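Local coordinates for protein putative dehydrogenase (Pseudomonas fluorescens, PDB 6UUG) that catalyses, as the oxygenase component MsuC of a two-component flavin-dependent system, the oxidation of methanesulfinate to methanesulfonate during bacterial sulfur assimilation, at residues T148-K153 with A179-E184; S200-H205 with E224-E229; A114-F119 with E232-P237; Q175-S180 with I195-S200. All blocks are in the same frame, centred on the assembly; numbering follows the deposited sequence.

Interactions 1, 2 and 4 belong to the beta part of an acyl-CoA dehydrogenase-type fold, and interaction 3 joins that part to a helix. Interactions 1 and 4 use strand 176-183 and share Ala179 and Ser180, although their centres lie 15 Å apart. Interaction 2 is the nearest to interaction 4, with centres 8 Å apart; the two share Ser200, and Arg199 NH1 lies 2.8 Å from Arg227 O. Arg199 also reaches interaction 3, where its NH2 makes a 2.8 Å salt bridge with Glu232 OE2. Interactions 2 and 3 touch as well, Val228 CG1 lying 3.6 Å from Leu233 CD2. Along the chain, the other three contacts are nested inside the loop closed by interaction 3.

Interaction 1 of 4, residues T148-K153 with A179-E184; sequences TRTVVK and ASAVDE
Val151 and Val182 form a single beta bridge, flanked by two backbone hydrogen bonds. Val182 N donates to Thr150 O at 3.0 Å, and Val152 N donates to Val182 O at 3.1 Å. In the second bond the donor stands well above the carbonyl plane, 43° out of it. This fits the steep crossing of the segments 151-153 and 179-183, whose directions differ by 68°, so that the pairing does not run on. Weaker CA-H...O contacts reinforce the same two carbonyls: Ala181 CA approaches Thr150 O, and Val151 CA comes within 3.3 Å of Val182 O.

Apolar contacts surround the bridge. Val151 CG1 touches Val182 CG2 at 3.6 Å, while Val182 CG1 passes near Thr148 CG2. Val152 turns CG1 between its own backbone N and carbonyl carbon (chi1 39°), which carries that methyl to 3.3 Å from Val182 O and on towards Asp183 CB. Ala181, small enough for the crossing, faces segment 148-153 with its methyl and meets Thr150 CG2 at 3.7 Å. Branched valines and threonine suit the extended backbone and supply short, stiff contacts.

The carboxylate oxygen Glu184 OE2 comes to 3.3 Å from Val151 CG1, a van der Waals contact and not a polar bond. Lys153 NZ, of opposite charge, stays 5.8 Å from Glu184 OE2, too far for a salt bridge.

Strand 151-154 pairs antiparallel with strand 159-162, whose Phe161 packs on Thr150, Val152 and Ala181. On strand 176-183, Ala179, Ala181 and Asp183 hydrogen-bond to strand 189-196, and the bridge thereby ties one sheet to the other.

Interaction 2 of 4, residues S200-H205 with E224-E229; sequences SGITLH and ERVRVE
Gly201 and Val226 meet in a small surface contact of the antiparallel sheet, at the end of the pairing between strands 202-204 and 221-228, where the latter turns a corner at Glu224 and Arg225. One direct hydrogen bond spans it: Glu224 N donates to Gly201 O at 2.8 Å, with the donor tilted 23° from the carbonyl plane. Gly201 CA also makes a CA-H...O contact with Glu224 O at 3.5 Å.

Glycine suits the place of Gly201 for two reasons. Its phi is positive (101°), and at these backbone angles a beta carbon would be jammed against the preceding carbonyl oxygen; it would also collide with Glu224 O and Val226 CG2. The valine methyl instead lies close to the bare backbone, with CG2 3.4 Å from Gly201 O.

Val226 faces the other segment, and its CG1 is anti to the backbone N (chi1 176°), which turns CG2 to Gly201 and Ile202. CG2 reaches Ile202 CG1 at 3.7 Å, the two side chains crossing at about a right angle. Behind them, Ile195 of strand 189-196 touches both. An alanine here would lose CG1 and CG2 and is likely to open a gap beside Gly201 and leave Ile202 CG1 without its apolar mate.

Beyond the valine, a water bridges the segments. It donates to Ser200 O at 2.9 Å and accepts from Arg227 N at 2.8 Å. The chemistry thus implies a corner held by backbone polar atoms, through one direct hydrogen bond and one water bridge, with a buried valine between them on the apolar side.

Interaction 3 of 4, residues A114-F119 with E232-P237; sequences ATVRLF and ELLLDP
Thr115, on the last turns of helix 100-119, gives the first touch: its CG2 lies 3.8 Å from Leu234 CD1, the two side chains crossing at about a right angle. With OG1 beside the backbone N (chi1 -59°) and the methyl anti to it, the hydroxyl can bond back to Leu111 O, and also to Arg248 NE, while CG2 meets Leu234. Threonine therefore serves both an apolar and a polar neighbour.

One residue on, Val116 adds its CG1, 4.0 Å from the same Leu234 CD1 and near CD2 as well. Leu234 thus wedges its branched end between threonine and valine methyls, a shape that a leucine directed at the helix fills well.

Leu118 contributes its carbonyl, its CB pointing away from 232-237: Leu118 O is 3.5 Å from Pro237 CG. The peptide bond before Pro237 is cis, and the ring comes up beside the end of the helix.

At that end, Phe119 packs its CB on Leu234 CB at 3.7 Å. Leu234 CD1 lies obliquely by the phenylalanine ring, and Phe119 also touches Arg248 and Pro239. Phe119 O lies beside the backbone of 234-237, 3.3 Å from Asp236 N, at an angle too poor for a hydrogen bond. Phe119 N keeps its helical bond to Thr115 O, and the residue is also backbone-bonded to Gly238.

Leu234 also touches Trp128 of helix 122-135 and Ile192 of strand 189-196. The arrangement is the packing of the N-terminal helical part against the beta part through the loop between strand 221-228 and helix 247-277, as expected for an acyl-CoA dehydrogenase-type fold.

Interaction 4 of 4, residues Q175-S180 with I195-S200; sequences QMLIAS and IPSGRS
Leu177 and Ile195 form the antiparallel hydrogen-bonded pair of the beta hairpin made by strands 176-183 and 189-196. Leu177 N donates to Ile195 O at 2.9 Å and Ile195 N to Leu177 O at 3.0 Å, both donors lying nearly along the C=O axis. A third bond, Ser197 N to Gln175 O at 3.1 Å, is straight at the hydrogen (170°), although its donor stands 56° out of the carbonyl plane. It marks where the chain leaves the strand for a type I turn from Pro196 to Arg199.

The Ser197 hydroxyl is bonded to Ser174 OG just outside. Leu177 CG packs against Ser197 OG at 3.3 Å; CD1 of the leucine lies against Ser197 CA and CB, and CD2 against OG. An alanine in place of Leu177 would probably uncover this buried serine and leave a gap beside the turn.

Ala179 CB, too small to crowd it, sits by Ile195 CD1. Met176 is bent at both chi2 and chi3, and the flexible thioether curls back over the partner strand: SD lies 3.8 Å from Pro196 CA, and CE rests 3.7 Å from Ile195 C.

Interaction 1 of 4, residues T148-K153 with A179-E184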
loop_
_atom_site.group_PDB
_atom_site.type_symbol
_atom_site.label_atom_id
_atom_site.label_comp_id
_atom_site.label_asym_id
_atom_site.label_seq_id
_atom_site.Cartn_x
_atom_site.Cartn_y
_atom_site.Cartn_z
ATOM N N THR A 148 -10.510 -34.938 -10.657
ATOM C CA THR A 148 -10.480 -36.088 -11.547
ATOM C C THR A 148 -11.067 -37.347 -10.910
ATOM O O THR A 148 -10.791 -38.455 -11.384
ATOM C CB THR A 148 -9.045 -36.347 -12.013
ATOM O OG1 THR A 148 -8.217 -36.612 -10.875
ATOM C CG2 THR A 148 -8.498 -35.133 -12.754
ATOM N N ARG A 149 -11.882 -37.201 -9.859
ATOM C CA ARG A 149 -12.487 -38.352 -9.194
ATOM C C ARG A 149 -13.644 -38.963 -9.976
ATOM O O ARG A 149 -14.038 -40.096 -9.684
ATOM C CB ARG A 149 -12.981 -37.967 -7.798
ATOM C CG ARG A 149 -11.882 -37.749 -6.772
ATOM C CD ARG A 149 -12.484 -37.381 -5.423
ATOM N NE ARG A 149 -13.244 -36.136 -5.494
ATOM C CZ ARG A 149 -14.103 -35.729 -4.564
ATOM N NH1 ARG A 149 -14.321 -36.472 -3.485
ATOM N NH2 ARG A 149 -14.752 -34.582 -4.720
ATOM N N THR A 150 -14.214 -38.249 -10.941
ATOM C CA THR A 150 -15.273 -38.794 -11.780
ATOM C C THR A 150 -14.668 -39.300 -13.083
ATOM O O THR A 150 -13.962 -38.559 -13.771
ATOM C CB THR A 150 -16.350 -37.745 -12.060
ATOM O OG1 THR A 150 -16.974 -37.378 -10.825
ATOM C CG2 THR A 150 -17.413 -38.308 -12.989
ATOM N N VAL A 151 -14.931 -40.569 -13.407
ATOM C CA VAL A 151 -14.391 -41.197 -14.604
ATOM C C VAL A 151 -15.548 -41.695 -15.460
ATOM O O VAL A 151 -16.652 -41.967 -14.974
ATOM C CB VAL A 151 -13.418 -42.358 -14.287
ATOM C CG1 VAL A 151 -12.350 -41.922 -13.292
ATOM C CG2 VAL A 151 -14.180 -43.560 -13.768
ATOM N N VAL A 152 -15.287 -41.806 -16.757
ATOM C CA VAL A 152 -16.286 -42.257 -17.718
ATOM C C VAL A 152 -15.844 -43.602 -18.276
ATOM O O VAL A 152 -14.685 -43.767 -18.676
ATOM C CB VAL A 152 -16.503 -41.222 -18.839
ATOM C CG1 VAL A 152 -15.183 -40.589 -19.247
ATOM C CG2 VAL A 152 -17.200 -41.868 -20.043
ATOM N N LYS A 153 -16.764 -44.566 -18.277
ATOM C CA LYS A 153 -16.558 -45.868 -18.894
ATOM C C LYS A 153 -17.400 -45.962 -20.159
ATOM O O LYS A 153 -18.544 -45.495 -20.189
ATOM C CB LYS A 153 -16.936 -47.002 -17.938
ATOM C CG LYS A 153 -16.173 -47.003 -16.624
ATOM C CD LYS A 153 -14.693 -47.266 -16.837
ATOM C CE LYS A 153 -13.948 -47.258 -15.514
ATOM N NZ LYS A 153 -14.567 -48.196 -14.539
ATOM N N ALA A 179 -21.554 -31.560 -16.741
ATOM C CA ALA A 179 -20.743 -32.449 -15.914
ATOM C C ALA A 179 -19.508 -32.886 -16.684
ATOM O O ALA A 179 -19.568 -33.110 -17.895
ATOM C CB ALA A 179 -21.546 -33.688 -15.476
ATOM N N SER A 180 -18.386 -33.024 -15.981
ATOM C CA SER A 180 -17.161 -33.507 -16.598
ATOM C C SER A 180 -16.744 -34.842 -15.989
ATOM O O SER A 180 -17.094 -35.177 -14.855
ATOM C CB SER A 180 -16.017 -32.502 -16.447
ATOM O OG SER A 180 -15.810 -32.171 -15.089
ATOM N N ALA A 181 -15.969 -35.591 -16.771
ATOM C CA ALA A 181 -15.393 -36.855 -16.338
ATOM C C ALA A 181 -14.100 -37.062 -17.110
ATOM O O ALA A 181 -13.898 -36.478 -18.174
ATOM C CB ALA A 181 -16.354 -38.029 -16.568
ATOM N N VAL A 182 -13.214 -37.893 -16.561
ATOM C CA VAL A 182 -11.946 -38.204 -17.211
ATOM C C VAL A 182 -12.052 -39.577 -17.862
ATOM O O VAL A 182 -12.512 -40.541 -17.239
ATOM C CB VAL A 182 -10.766 -38.135 -16.220
ATOM C CG1 VAL A 182 -10.531 -36.695 -15.777
ATOM C CG2 VAL A 182 -11.012 -39.002 -15.006
ATOM N N ASP A 183 -11.670 -39.655 -19.133
ATOM C CA ASP A 183 -11.516 -40.927 -19.826
ATOM C C ASP A 183 -10.061 -41.347 -19.687
ATOM O O ASP A 183 -9.172 -40.738 -20.288
ATOM C CB ASP A 183 -11.919 -40.815 -21.293
ATOM C CG ASP A 183 -11.340 -41.933 -22.143
ATOM O OD1 ASP A 183 -11.429 -43.109 -21.723
ATOM O OD2 ASP A 183 -10.801 -41.637 -23.232
ATOM N N GLU A 184 -9.819 -42.388 -18.896
ATOM C CA GLU A 184 -8.459 -42.820 -18.610
ATOM C C GLU A 184 -7.847 -43.516 -19.821
ATOM O O GLU A 184 -7.694 -44.741 -19.838
ATOM C CB GLU A 184 -8.462 -43.716 -17.372
ATOM C CG GLU A 184 -9.371 -43.164 -16.275
ATOM C CD GLU A 184 -9.228 -43.883 -14.948
ATOM O OE1 GLU A 184 -8.083 -44.051 -14.478
ATOM O OE2 GLU A 184 -10.264 -44.278 -14.370
#

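Interaction 2 of 4, residues S200-H205 with E224-E229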
loop_
_atom_site.group_PDB
_atom_site.type_symbol
_atom_site.label_atom_id
_atom_site.label_comp_id
_atom_site.label_asym_id
_atom_site.label_seq_id
_atom_site.Cartn_x
_atom_site.Cartn_y
_atom_site.Cartn_z
ATOM N N SER A 200 -31.172 -40.507 -13.143
ATOM C CA SER A 200 -30.873 -41.592 -12.213
ATOM C C SER A 200 -29.373 -41.762 -12.016
ATOM O O SER A 200 -28.598 -41.778 -12.976
ATOM C CB SER A 200 -31.482 -42.900 -12.725
ATOM O OG SER A 200 -31.120 -43.976 -11.878
ATOM N N GLY A 201 -28.965 -41.896 -10.757
ATOM C CA GLY A 201 -27.569 -42.063 -10.422
ATOM C C GLY A 201 -26.880 -40.812 -9.919
ATOM O O GLY A 201 -25.751 -40.908 -9.421
ATOM N N ILE A 202 -27.514 -39.648 -10.036
ATOM C CA ILE A 202 -26.947 -38.393 -9.555
ATOM C C ILE A 202 -27.487 -38.115 -8.165
ATOM O O ILE A 202 -28.707 -38.070 -7.961
ATOM C CB ILE A 202 -27.272 -37.227 -10.503
ATOM C CG1 ILE A 202 -26.699 -37.488 -11.898
ATOM C CG2 ILE A 202 -26.724 -35.920 -9.932
ATOM C CD1 ILE A 202 -27.008 -36.386 -12.879
ATOM N N THR A 203 -26.582 -37.916 -7.211
ATOM C CA THR A 203 -26.935 -37.540 -5.846
ATOM C C THR A 203 -26.235 -36.229 -5.517
ATOM O O THR A 203 -25.008 -36.195 -5.386
ATOM C CB THR A 203 -26.535 -38.627 -4.855
ATOM O OG1 THR A 203 -27.250 -39.829 -5.162
ATOM C CG2 THR A 203 -26.864 -38.185 -3.445
ATOM N N LEU A 204 -27.017 -35.158 -5.390
ATOM C CA LEU A 204 -26.504 -33.825 -5.079
ATOM C C LEU A 204 -26.590 -33.614 -3.570
ATOM O O LEU A 204 -27.686 -33.517 -3.009
ATOM C CB LEU A 204 -27.295 -32.758 -5.834
ATOM C CG LEU A 204 -27.430 -32.917 -7.350
ATOM C CD1 LEU A 204 -28.376 -31.871 -7.921
ATOM C CD2 LEU A 204 -26.071 -32.836 -8.027
ATOM N N HIS A 205 -25.429 -33.527 -2.912
ATOM C CA HIS A 205 -25.396 -33.572 -1.453
ATOM C C HIS A 205 -25.856 -32.274 -0.806
ATOM O O HIS A 205 -26.441 -32.312 0.283
ATOM C CB HIS A 205 -23.990 -33.925 -0.979
ATOM C CG HIS A 205 -23.530 -35.269 -1.440
ATOM N ND1 HIS A 205 -24.312 -36.398 -1.324
ATOM C CD2 HIS A 205 -22.378 -35.666 -2.030
ATOM C CE1 HIS A 205 -23.659 -37.435 -1.818
ATOM N NE2 HIS A 205 -22.482 -37.018 -2.251
ATOM N N GLU A 224 -23.357 -42.301 -9.766
ATOM C CA GLU A 224 -23.413 -43.760 -9.670
ATOM C C GLU A 224 -23.901 -44.318 -11.006
ATOM O O GLU A 224 -25.108 -44.357 -11.255
ATOM C CB GLU A 224 -24.326 -44.195 -8.526
ATOM C CG GLU A 224 -24.207 -45.667 -8.179
ATOM C CD GLU A 224 -22.899 -45.989 -7.484
ATOM O OE1 GLU A 224 -22.693 -45.497 -6.352
ATOM O OE2 GLU A 224 -22.073 -46.723 -8.075
ATOM N N ARG A 225 -22.961 -44.740 -11.856
ATOM C CA ARG A 225 -23.261 -45.304 -13.177
ATOM C C ARG A 225 -24.261 -44.436 -13.943
ATOM O O ARG A 225 -25.266 -44.916 -14.475
ATOM C CB ARG A 225 -23.764 -46.746 -13.056
ATOM C CG ARG A 225 -22.713 -47.726 -12.552
ATOM C CD ARG A 225 -23.145 -49.183 -12.712
ATOM N NE ARG A 225 -23.318 -49.562 -14.114
ATOM C CZ ARG A 225 -24.478 -49.923 -14.655
ATOM N NH1 ARG A 225 -25.573 -49.967 -13.907
ATOM N NH2 ARG A 225 -24.543 -50.247 -15.943
ATOM N N VAL A 226 -23.977 -43.138 -14.003
ATOM C CA VAL A 226 -24.892 -42.195 -14.642
ATOM C C VAL A 226 -24.733 -42.306 -16.149
ATOM O O VAL A 226 -23.648 -42.065 -16.688
ATOM C CB VAL A 226 -24.634 -40.759 -14.173
ATOM C CG1 VAL A 226 -25.539 -39.794 -14.938
ATOM C CG2 VAL A 226 -24.837 -40.648 -12.675
ATOM N N ARG A 227 -25.821 -42.647 -16.834
ATOM C CA ARG A 227 -25.751 -42.858 -18.273
ATOM C C ARG A 227 -25.612 -41.529 -19.009
ATOM O O ARG A 227 -26.259 -40.536 -18.658
ATOM C CB ARG A 227 -26.994 -43.608 -18.756
ATOM C CG ARG A 227 -27.044 -43.779 -20.260
ATOM C CD ARG A 227 -28.207 -44.664 -20.699
ATOM N NE ARG A 227 -28.273 -44.760 -22.156
ATOM C CZ ARG A 227 -28.705 -45.830 -22.817
ATOM N NH1 ARG A 227 -28.727 -45.834 -24.145
ATOM N NH2 ARG A 227 -29.106 -46.900 -22.147
ATOM N N VAL A 228 -24.750 -41.510 -20.028
ATOM C CA VAL A 228 -24.531 -40.331 -20.865
ATOM C C VAL A 228 -24.550 -40.761 -22.330
ATOM O O VAL A 228 -23.740 -41.601 -22.745
ATOM C CB VAL A 228 -23.208 -39.620 -20.522
ATOM C CG1 VAL A 228 -23.017 -38.408 -21.404
ATOM C CG2 VAL A 228 -23.202 -39.198 -19.060
ATOM N N GLU A 229 -25.459 -40.179 -23.115
ATOM C CA GLU A 229 -25.558 -40.512 -24.532
ATOM C C GLU A 229 -24.495 -39.776 -25.338
ATOM O O GLU A 229 -24.034 -38.696 -24.961
ATOM C CB GLU A 229 -26.929 -40.142 -25.096
ATOM C CG GLU A 229 -28.094 -40.738 -24.368
ATOM C CD GLU A 229 -28.034 -42.248 -24.320
ATOM O OE1 GLU A 229 -27.673 -42.885 -25.342
ATOM O OE2 GLU A 229 -28.343 -42.792 -23.247
HETATM O O HOH W 1 -28.274 -43.076 -15.555
#

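Interaction 3 of 4, residues A114-F119 with E232-P237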
loop_
_atom_site.group_PDB
_atom_site.type_symbol
_atom_site.label_atom_id
_atom_site.label_comp_id
_atom_site.label_asym_id
_atom_site.label_seq_id
_atom_site.Cartn_x
_atom_site.Cartn_y
_atom_site.Cartn_z
ATOM N N ALA A 114 -23.344 -20.960 -22.627
ATOM C CA ALA A 114 -22.215 -20.670 -23.504
ATOM C C ALA A 114 -21.387 -21.914 -23.773
ATOM O O ALA A 114 -20.833 -22.068 -24.869
ATOM C CB ALA A 114 -21.325 -19.584 -22.893
ATOM N N THR A 115 -21.293 -22.799 -22.779
ATOM C CA THR A 115 -20.504 -24.020 -22.905
ATOM C C THR A 115 -21.060 -24.935 -23.996
ATOM O O THR A 115 -20.307 -25.427 -24.842
ATOM C CB THR A 115 -20.468 -24.751 -21.561
ATOM O OG1 THR A 115 -19.895 -23.894 -20.563
ATOM C CG2 THR A 115 -19.617 -26.001 -21.661
ATOM N N VAL A 116 -22.372 -25.201 -23.979
ATOM C CA VAL A 116 -22.928 -26.037 -25.042
ATOM C C VAL A 116 -22.846 -25.308 -26.380
ATOM O O VAL A 116 -22.579 -25.922 -27.425
ATOM C CB VAL A 116 -24.370 -26.500 -24.712
ATOM C CG1 VAL A 116 -24.392 -27.353 -23.464
ATOM C CG2 VAL A 116 -25.342 -25.346 -24.582
ATOM N N ARG A 117 -23.018 -23.981 -26.369
ATOM C CA ARG A 117 -22.967 -23.220 -27.615
ATOM C C ARG A 117 -21.592 -23.314 -28.264
ATOM O O ARG A 117 -21.482 -23.457 -29.486
ATOM C CB ARG A 117 -23.328 -21.756 -27.347
ATOM C CG ARG A 117 -23.049 -20.799 -28.523
ATOM C CD ARG A 117 -23.981 -21.088 -29.692
ATOM N NE ARG A 117 -23.694 -20.259 -30.866
ATOM C CZ ARG A 117 -22.771 -20.531 -31.789
ATOM N NH1 ARG A 117 -22.003 -21.611 -31.696
ATOM N NH2 ARG A 117 -22.611 -19.712 -32.819
ATOM N N LEU A 118 -20.531 -23.246 -27.459
ATOM C CA LEU A 118 -19.179 -23.202 -27.996
ATOM C C LEU A 118 -18.570 -24.574 -28.247
ATOM O O LEU A 118 -17.693 -24.697 -29.118
ATOM C CB LEU A 118 -18.274 -22.413 -27.042
ATOM C CG LEU A 118 -18.548 -20.914 -26.924
ATOM C CD1 LEU A 118 -17.716 -20.318 -25.782
ATOM C CD2 LEU A 118 -18.231 -20.205 -28.229
ATOM N N PHE A 119 -19.010 -25.605 -27.515
ATOM C CA PHE A 119 -18.341 -26.906 -27.520
ATOM C C PHE A 119 -19.066 -27.983 -28.325
ATOM O O PHE A 119 -18.475 -29.044 -28.560
ATOM C CB PHE A 119 -18.159 -27.448 -26.092
ATOM C CG PHE A 119 -17.179 -26.688 -25.238
ATOM C CD1 PHE A 119 -16.408 -25.656 -25.748
ATOM C CD2 PHE A 119 -17.031 -27.032 -23.900
ATOM C CE1 PHE A 119 -15.506 -24.970 -24.934
ATOM C CE2 PHE A 119 -16.132 -26.361 -23.076
ATOM C CZ PHE A 119 -15.364 -25.326 -23.594
ATOM N N GLU A 232 -25.184 -36.305 -25.976
ATOM C CA GLU A 232 -25.059 -35.373 -24.869
ATOM C C GLU A 232 -23.622 -34.930 -24.632
ATOM O O GLU A 232 -23.394 -34.043 -23.803
ATOM C CB GLU A 232 -25.657 -35.996 -23.604
ATOM C CG GLU A 232 -27.160 -36.259 -23.770
ATOM C CD GLU A 232 -27.755 -37.099 -22.666
ATOM O OE1 GLU A 232 -27.100 -38.067 -22.225
ATOM O OE2 GLU A 232 -28.881 -36.782 -22.241
ATOM N N LEU A 233 -22.658 -35.513 -25.349
ATOM C CA LEU A 233 -21.253 -35.164 -25.187
ATOM C C LEU A 233 -20.918 -33.930 -26.008
ATOM O O LEU A 233 -21.320 -33.812 -27.167
ATOM C CB LEU A 233 -20.356 -36.327 -25.625
ATOM C CG LEU A 233 -20.567 -37.652 -24.888
ATOM C CD1 LEU A 233 -19.728 -38.757 -25.521
ATOM C CD2 LEU A 233 -20.230 -37.492 -23.427
ATOM N N LEU A 234 -20.151 -33.018 -25.408
ATOM C CA LEU A 234 -19.778 -31.768 -26.069
ATOM C C LEU A 234 -18.412 -31.979 -26.715
ATOM O O LEU A 234 -17.377 -31.649 -26.143
ATOM C CB LEU A 234 -19.775 -30.612 -25.072
ATOM C CG LEU A 234 -20.932 -30.526 -24.070
ATOM C CD1 LEU A 234 -20.844 -29.231 -23.252
ATOM C CD2 LEU A 234 -22.295 -30.649 -24.756
ATOM N N LEU A 235 -18.418 -32.514 -27.937
ATOM C CA LEU A 235 -17.198 -32.981 -28.586
ATOM C C LEU A 235 -16.811 -32.209 -29.836
ATOM O O LEU A 235 -15.630 -32.188 -30.185
ATOM C CB LEU A 235 -17.333 -34.466 -28.965
ATOM C CG LEU A 235 -17.365 -35.450 -27.797
ATOM C CD1 LEU A 235 -17.754 -36.837 -28.283
ATOM C CD2 LEU A 235 -16.013 -35.482 -27.105
ATOM N N ASP A 236 -17.760 -31.583 -30.524
ATOM C CA ASP A 236 -17.487 -30.953 -31.817
ATOM C C ASP A 236 -17.846 -29.475 -31.766
ATOM O O ASP A 236 -19.033 -29.121 -31.874
ATOM C CB ASP A 236 -18.274 -31.662 -32.919
ATOM C CG ASP A 236 -17.597 -31.563 -34.280
ATOM O OD1 ASP A 236 -16.430 -31.115 -34.338
ATOM O OD2 ASP A 236 -18.235 -31.936 -35.289
ATOM N N PRO A 237 -16.866 -28.563 -31.647
ATOM C CA PRO A 237 -15.413 -28.785 -31.642
ATOM C C PRO A 237 -14.803 -29.145 -30.285
ATOM O O PRO A 237 -13.596 -29.372 -30.217
ATOM C CB PRO A 237 -14.871 -27.438 -32.109
ATOM C CG PRO A 237 -15.840 -26.455 -31.522
ATOM C CD PRO A 237 -17.195 -27.123 -31.615
#

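Interaction 4 of 4, residues Q175-S180 with I195-S200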
loop_
_atom_site.group_PDB
_atom_site.type_symbol
_atom_site.label_atom_id
_atom_site.label_comp_id
_atom_site.label_asym_id
_atom_site.label_seq_id
_atom_site.Cartn_x
_atom_site.Cartn_y
_atom_site.Cartn_z
ATOM N N GLN A 175 -32.337 -27.730 -13.628
ATOM C CA GLN A 175 -32.926 -28.624 -14.617
ATOM C C GLN A 175 -31.883 -29.343 -15.455
ATOM O O GLN A 175 -32.087 -30.505 -15.833
ATOM C CB GLN A 175 -33.875 -27.841 -15.537
ATOM C CG GLN A 175 -35.244 -27.533 -14.929
ATOM C CD GLN A 175 -35.172 -26.692 -13.673
ATOM O OE1 GLN A 175 -34.780 -25.521 -13.712
ATOM N NE2 GLN A 175 -35.559 -27.283 -12.541
ATOM N N MET A 176 -30.764 -28.687 -15.741
ATOM C CA MET A 176 -29.696 -29.264 -16.536
ATOM C C MET A 176 -28.372 -29.001 -15.841
ATOM O O MET A 176 -28.225 -28.010 -15.115
ATOM C CB MET A 176 -29.668 -28.684 -17.959
ATOM C CG MET A 176 -30.877 -29.033 -18.826
ATOM S SD MET A 176 -30.904 -30.775 -19.316
ATOM C CE MET A 176 -29.425 -30.897 -20.324
ATOM N N LEU A 177 -27.418 -29.909 -16.061
ATOM C CA LEU A 177 -26.066 -29.810 -15.521
ATOM C C LEU A 177 -25.052 -29.974 -16.637
ATOM O O LEU A 177 -25.251 -30.747 -17.578
ATOM C CB LEU A 177 -25.764 -30.889 -14.469
ATOM C CG LEU A 177 -26.556 -30.994 -13.185
ATOM C CD1 LEU A 177 -26.074 -32.222 -12.441
ATOM C CD2 LEU A 177 -26.341 -29.742 -12.357
ATOM N N ILE A 178 -23.953 -29.244 -16.519
ATOM C CA ILE A 178 -22.751 -29.507 -17.294
ATOM C C ILE A 178 -21.824 -30.307 -16.385
ATOM O O ILE A 178 -21.354 -29.794 -15.368
ATOM C CB ILE A 178 -22.080 -28.212 -17.764
ATOM C CG1 ILE A 178 -23.044 -27.366 -18.611
ATOM C CG2 ILE A 178 -20.800 -28.531 -18.510
ATOM C CD1 ILE A 178 -23.132 -27.801 -20.048
ATOM N N ALA A 179 -21.554 -31.560 -16.741
ATOM C CA ALA A 179 -20.743 -32.449 -15.914
ATOM C C ALA A 179 -19.508 -32.886 -16.684
ATOM O O ALA A 179 -19.568 -33.110 -17.895
ATOM C CB ALA A 179 -21.546 -33.688 -15.476
ATOM N N SER A 180 -18.386 -33.024 -15.981
ATOM C CA SER A 180 -17.161 -33.507 -16.598
ATOM C C SER A 180 -16.744 -34.842 -15.989
ATOM O O SER A 180 -17.094 -35.177 -14.855
ATOM C CB SER A 180 -16.017 -32.502 -16.447
ATOM O OG SER A 180 -15.810 -32.171 -15.089
ATOM N N ILE A 195 -26.422 -32.930 -19.184
ATOM C CA ILE A 195 -27.370 -33.985 -18.822
ATOM C C ILE A 195 -28.383 -33.447 -17.824
ATOM O O ILE A 195 -28.114 -32.475 -17.100
ATOM C CB ILE A 195 -26.658 -35.226 -18.240
ATOM C CG1 ILE A 195 -25.852 -34.871 -16.995
ATOM C CG2 ILE A 195 -25.763 -35.886 -19.288
ATOM C CD1 ILE A 195 -25.108 -36.063 -16.412
ATOM N N PRO A 196 -29.582 -34.038 -17.788
ATOM C CA PRO A 196 -30.604 -33.578 -16.839
ATOM C C PRO A 196 -30.135 -33.755 -15.405
ATOM O O PRO A 196 -29.512 -34.762 -15.057
ATOM C CB PRO A 196 -31.811 -34.474 -17.148
ATOM C CG PRO A 196 -31.580 -34.967 -18.522
ATOM C CD PRO A 196 -30.093 -35.098 -18.674
ATOM N N SER A 197 -30.443 -32.759 -14.566
ATOM C CA SER A 197 -29.936 -32.778 -13.198
ATOM C C SER A 197 -30.597 -33.854 -12.351
ATOM O O SER A 197 -30.019 -34.267 -11.344
ATOM C CB SER A 197 -30.128 -31.413 -12.540
ATOM O OG SER A 197 -29.772 -30.382 -13.446
ATOM N N GLY A 198 -31.784 -34.309 -12.728
ATOM C CA GLY A 198 -32.442 -35.368 -11.990
ATOM C C GLY A 198 -32.229 -36.764 -12.532
ATOM O O GLY A 198 -32.932 -37.691 -12.109
ATOM N N ARG A 199 -31.282 -36.952 -13.450
ATOM C CA ARG A 199 -31.070 -38.264 -14.045
ATOM C C ARG A 199 -30.662 -39.284 -12.989
ATOM O O ARG A 199 -29.902 -38.980 -12.066
ATOM C CB ARG A 199 -30.004 -38.188 -15.133
ATOM C CG ARG A 199 -29.623 -39.549 -15.686
ATOM C CD ARG A 199 -28.921 -39.429 -17.003
ATOM N NE ARG A 199 -29.808 -38.906 -18.037
ATOM C CZ ARG A 199 -29.390 -38.546 -19.242
ATOM N NH1 ARG A 199 -28.104 -38.643 -19.544
ATOM N NH2 ARG A 199 -30.243 -38.076 -20.142
ATOM N N SER A 200 -31.172 -40.507 -13.143
ATOM C CA SER A 200 -30.873 -41.592 -12.213
ATOM C C SER A 200 -29.373 -41.762 -12.016
ATOM O O SER A 200 -28.598 -41.778 -12.976
ATOM C CB SER A 200 -31.482 -42.900 -12.725
ATOM O OG SER A 200 -31.120 -43.976 -11.878
#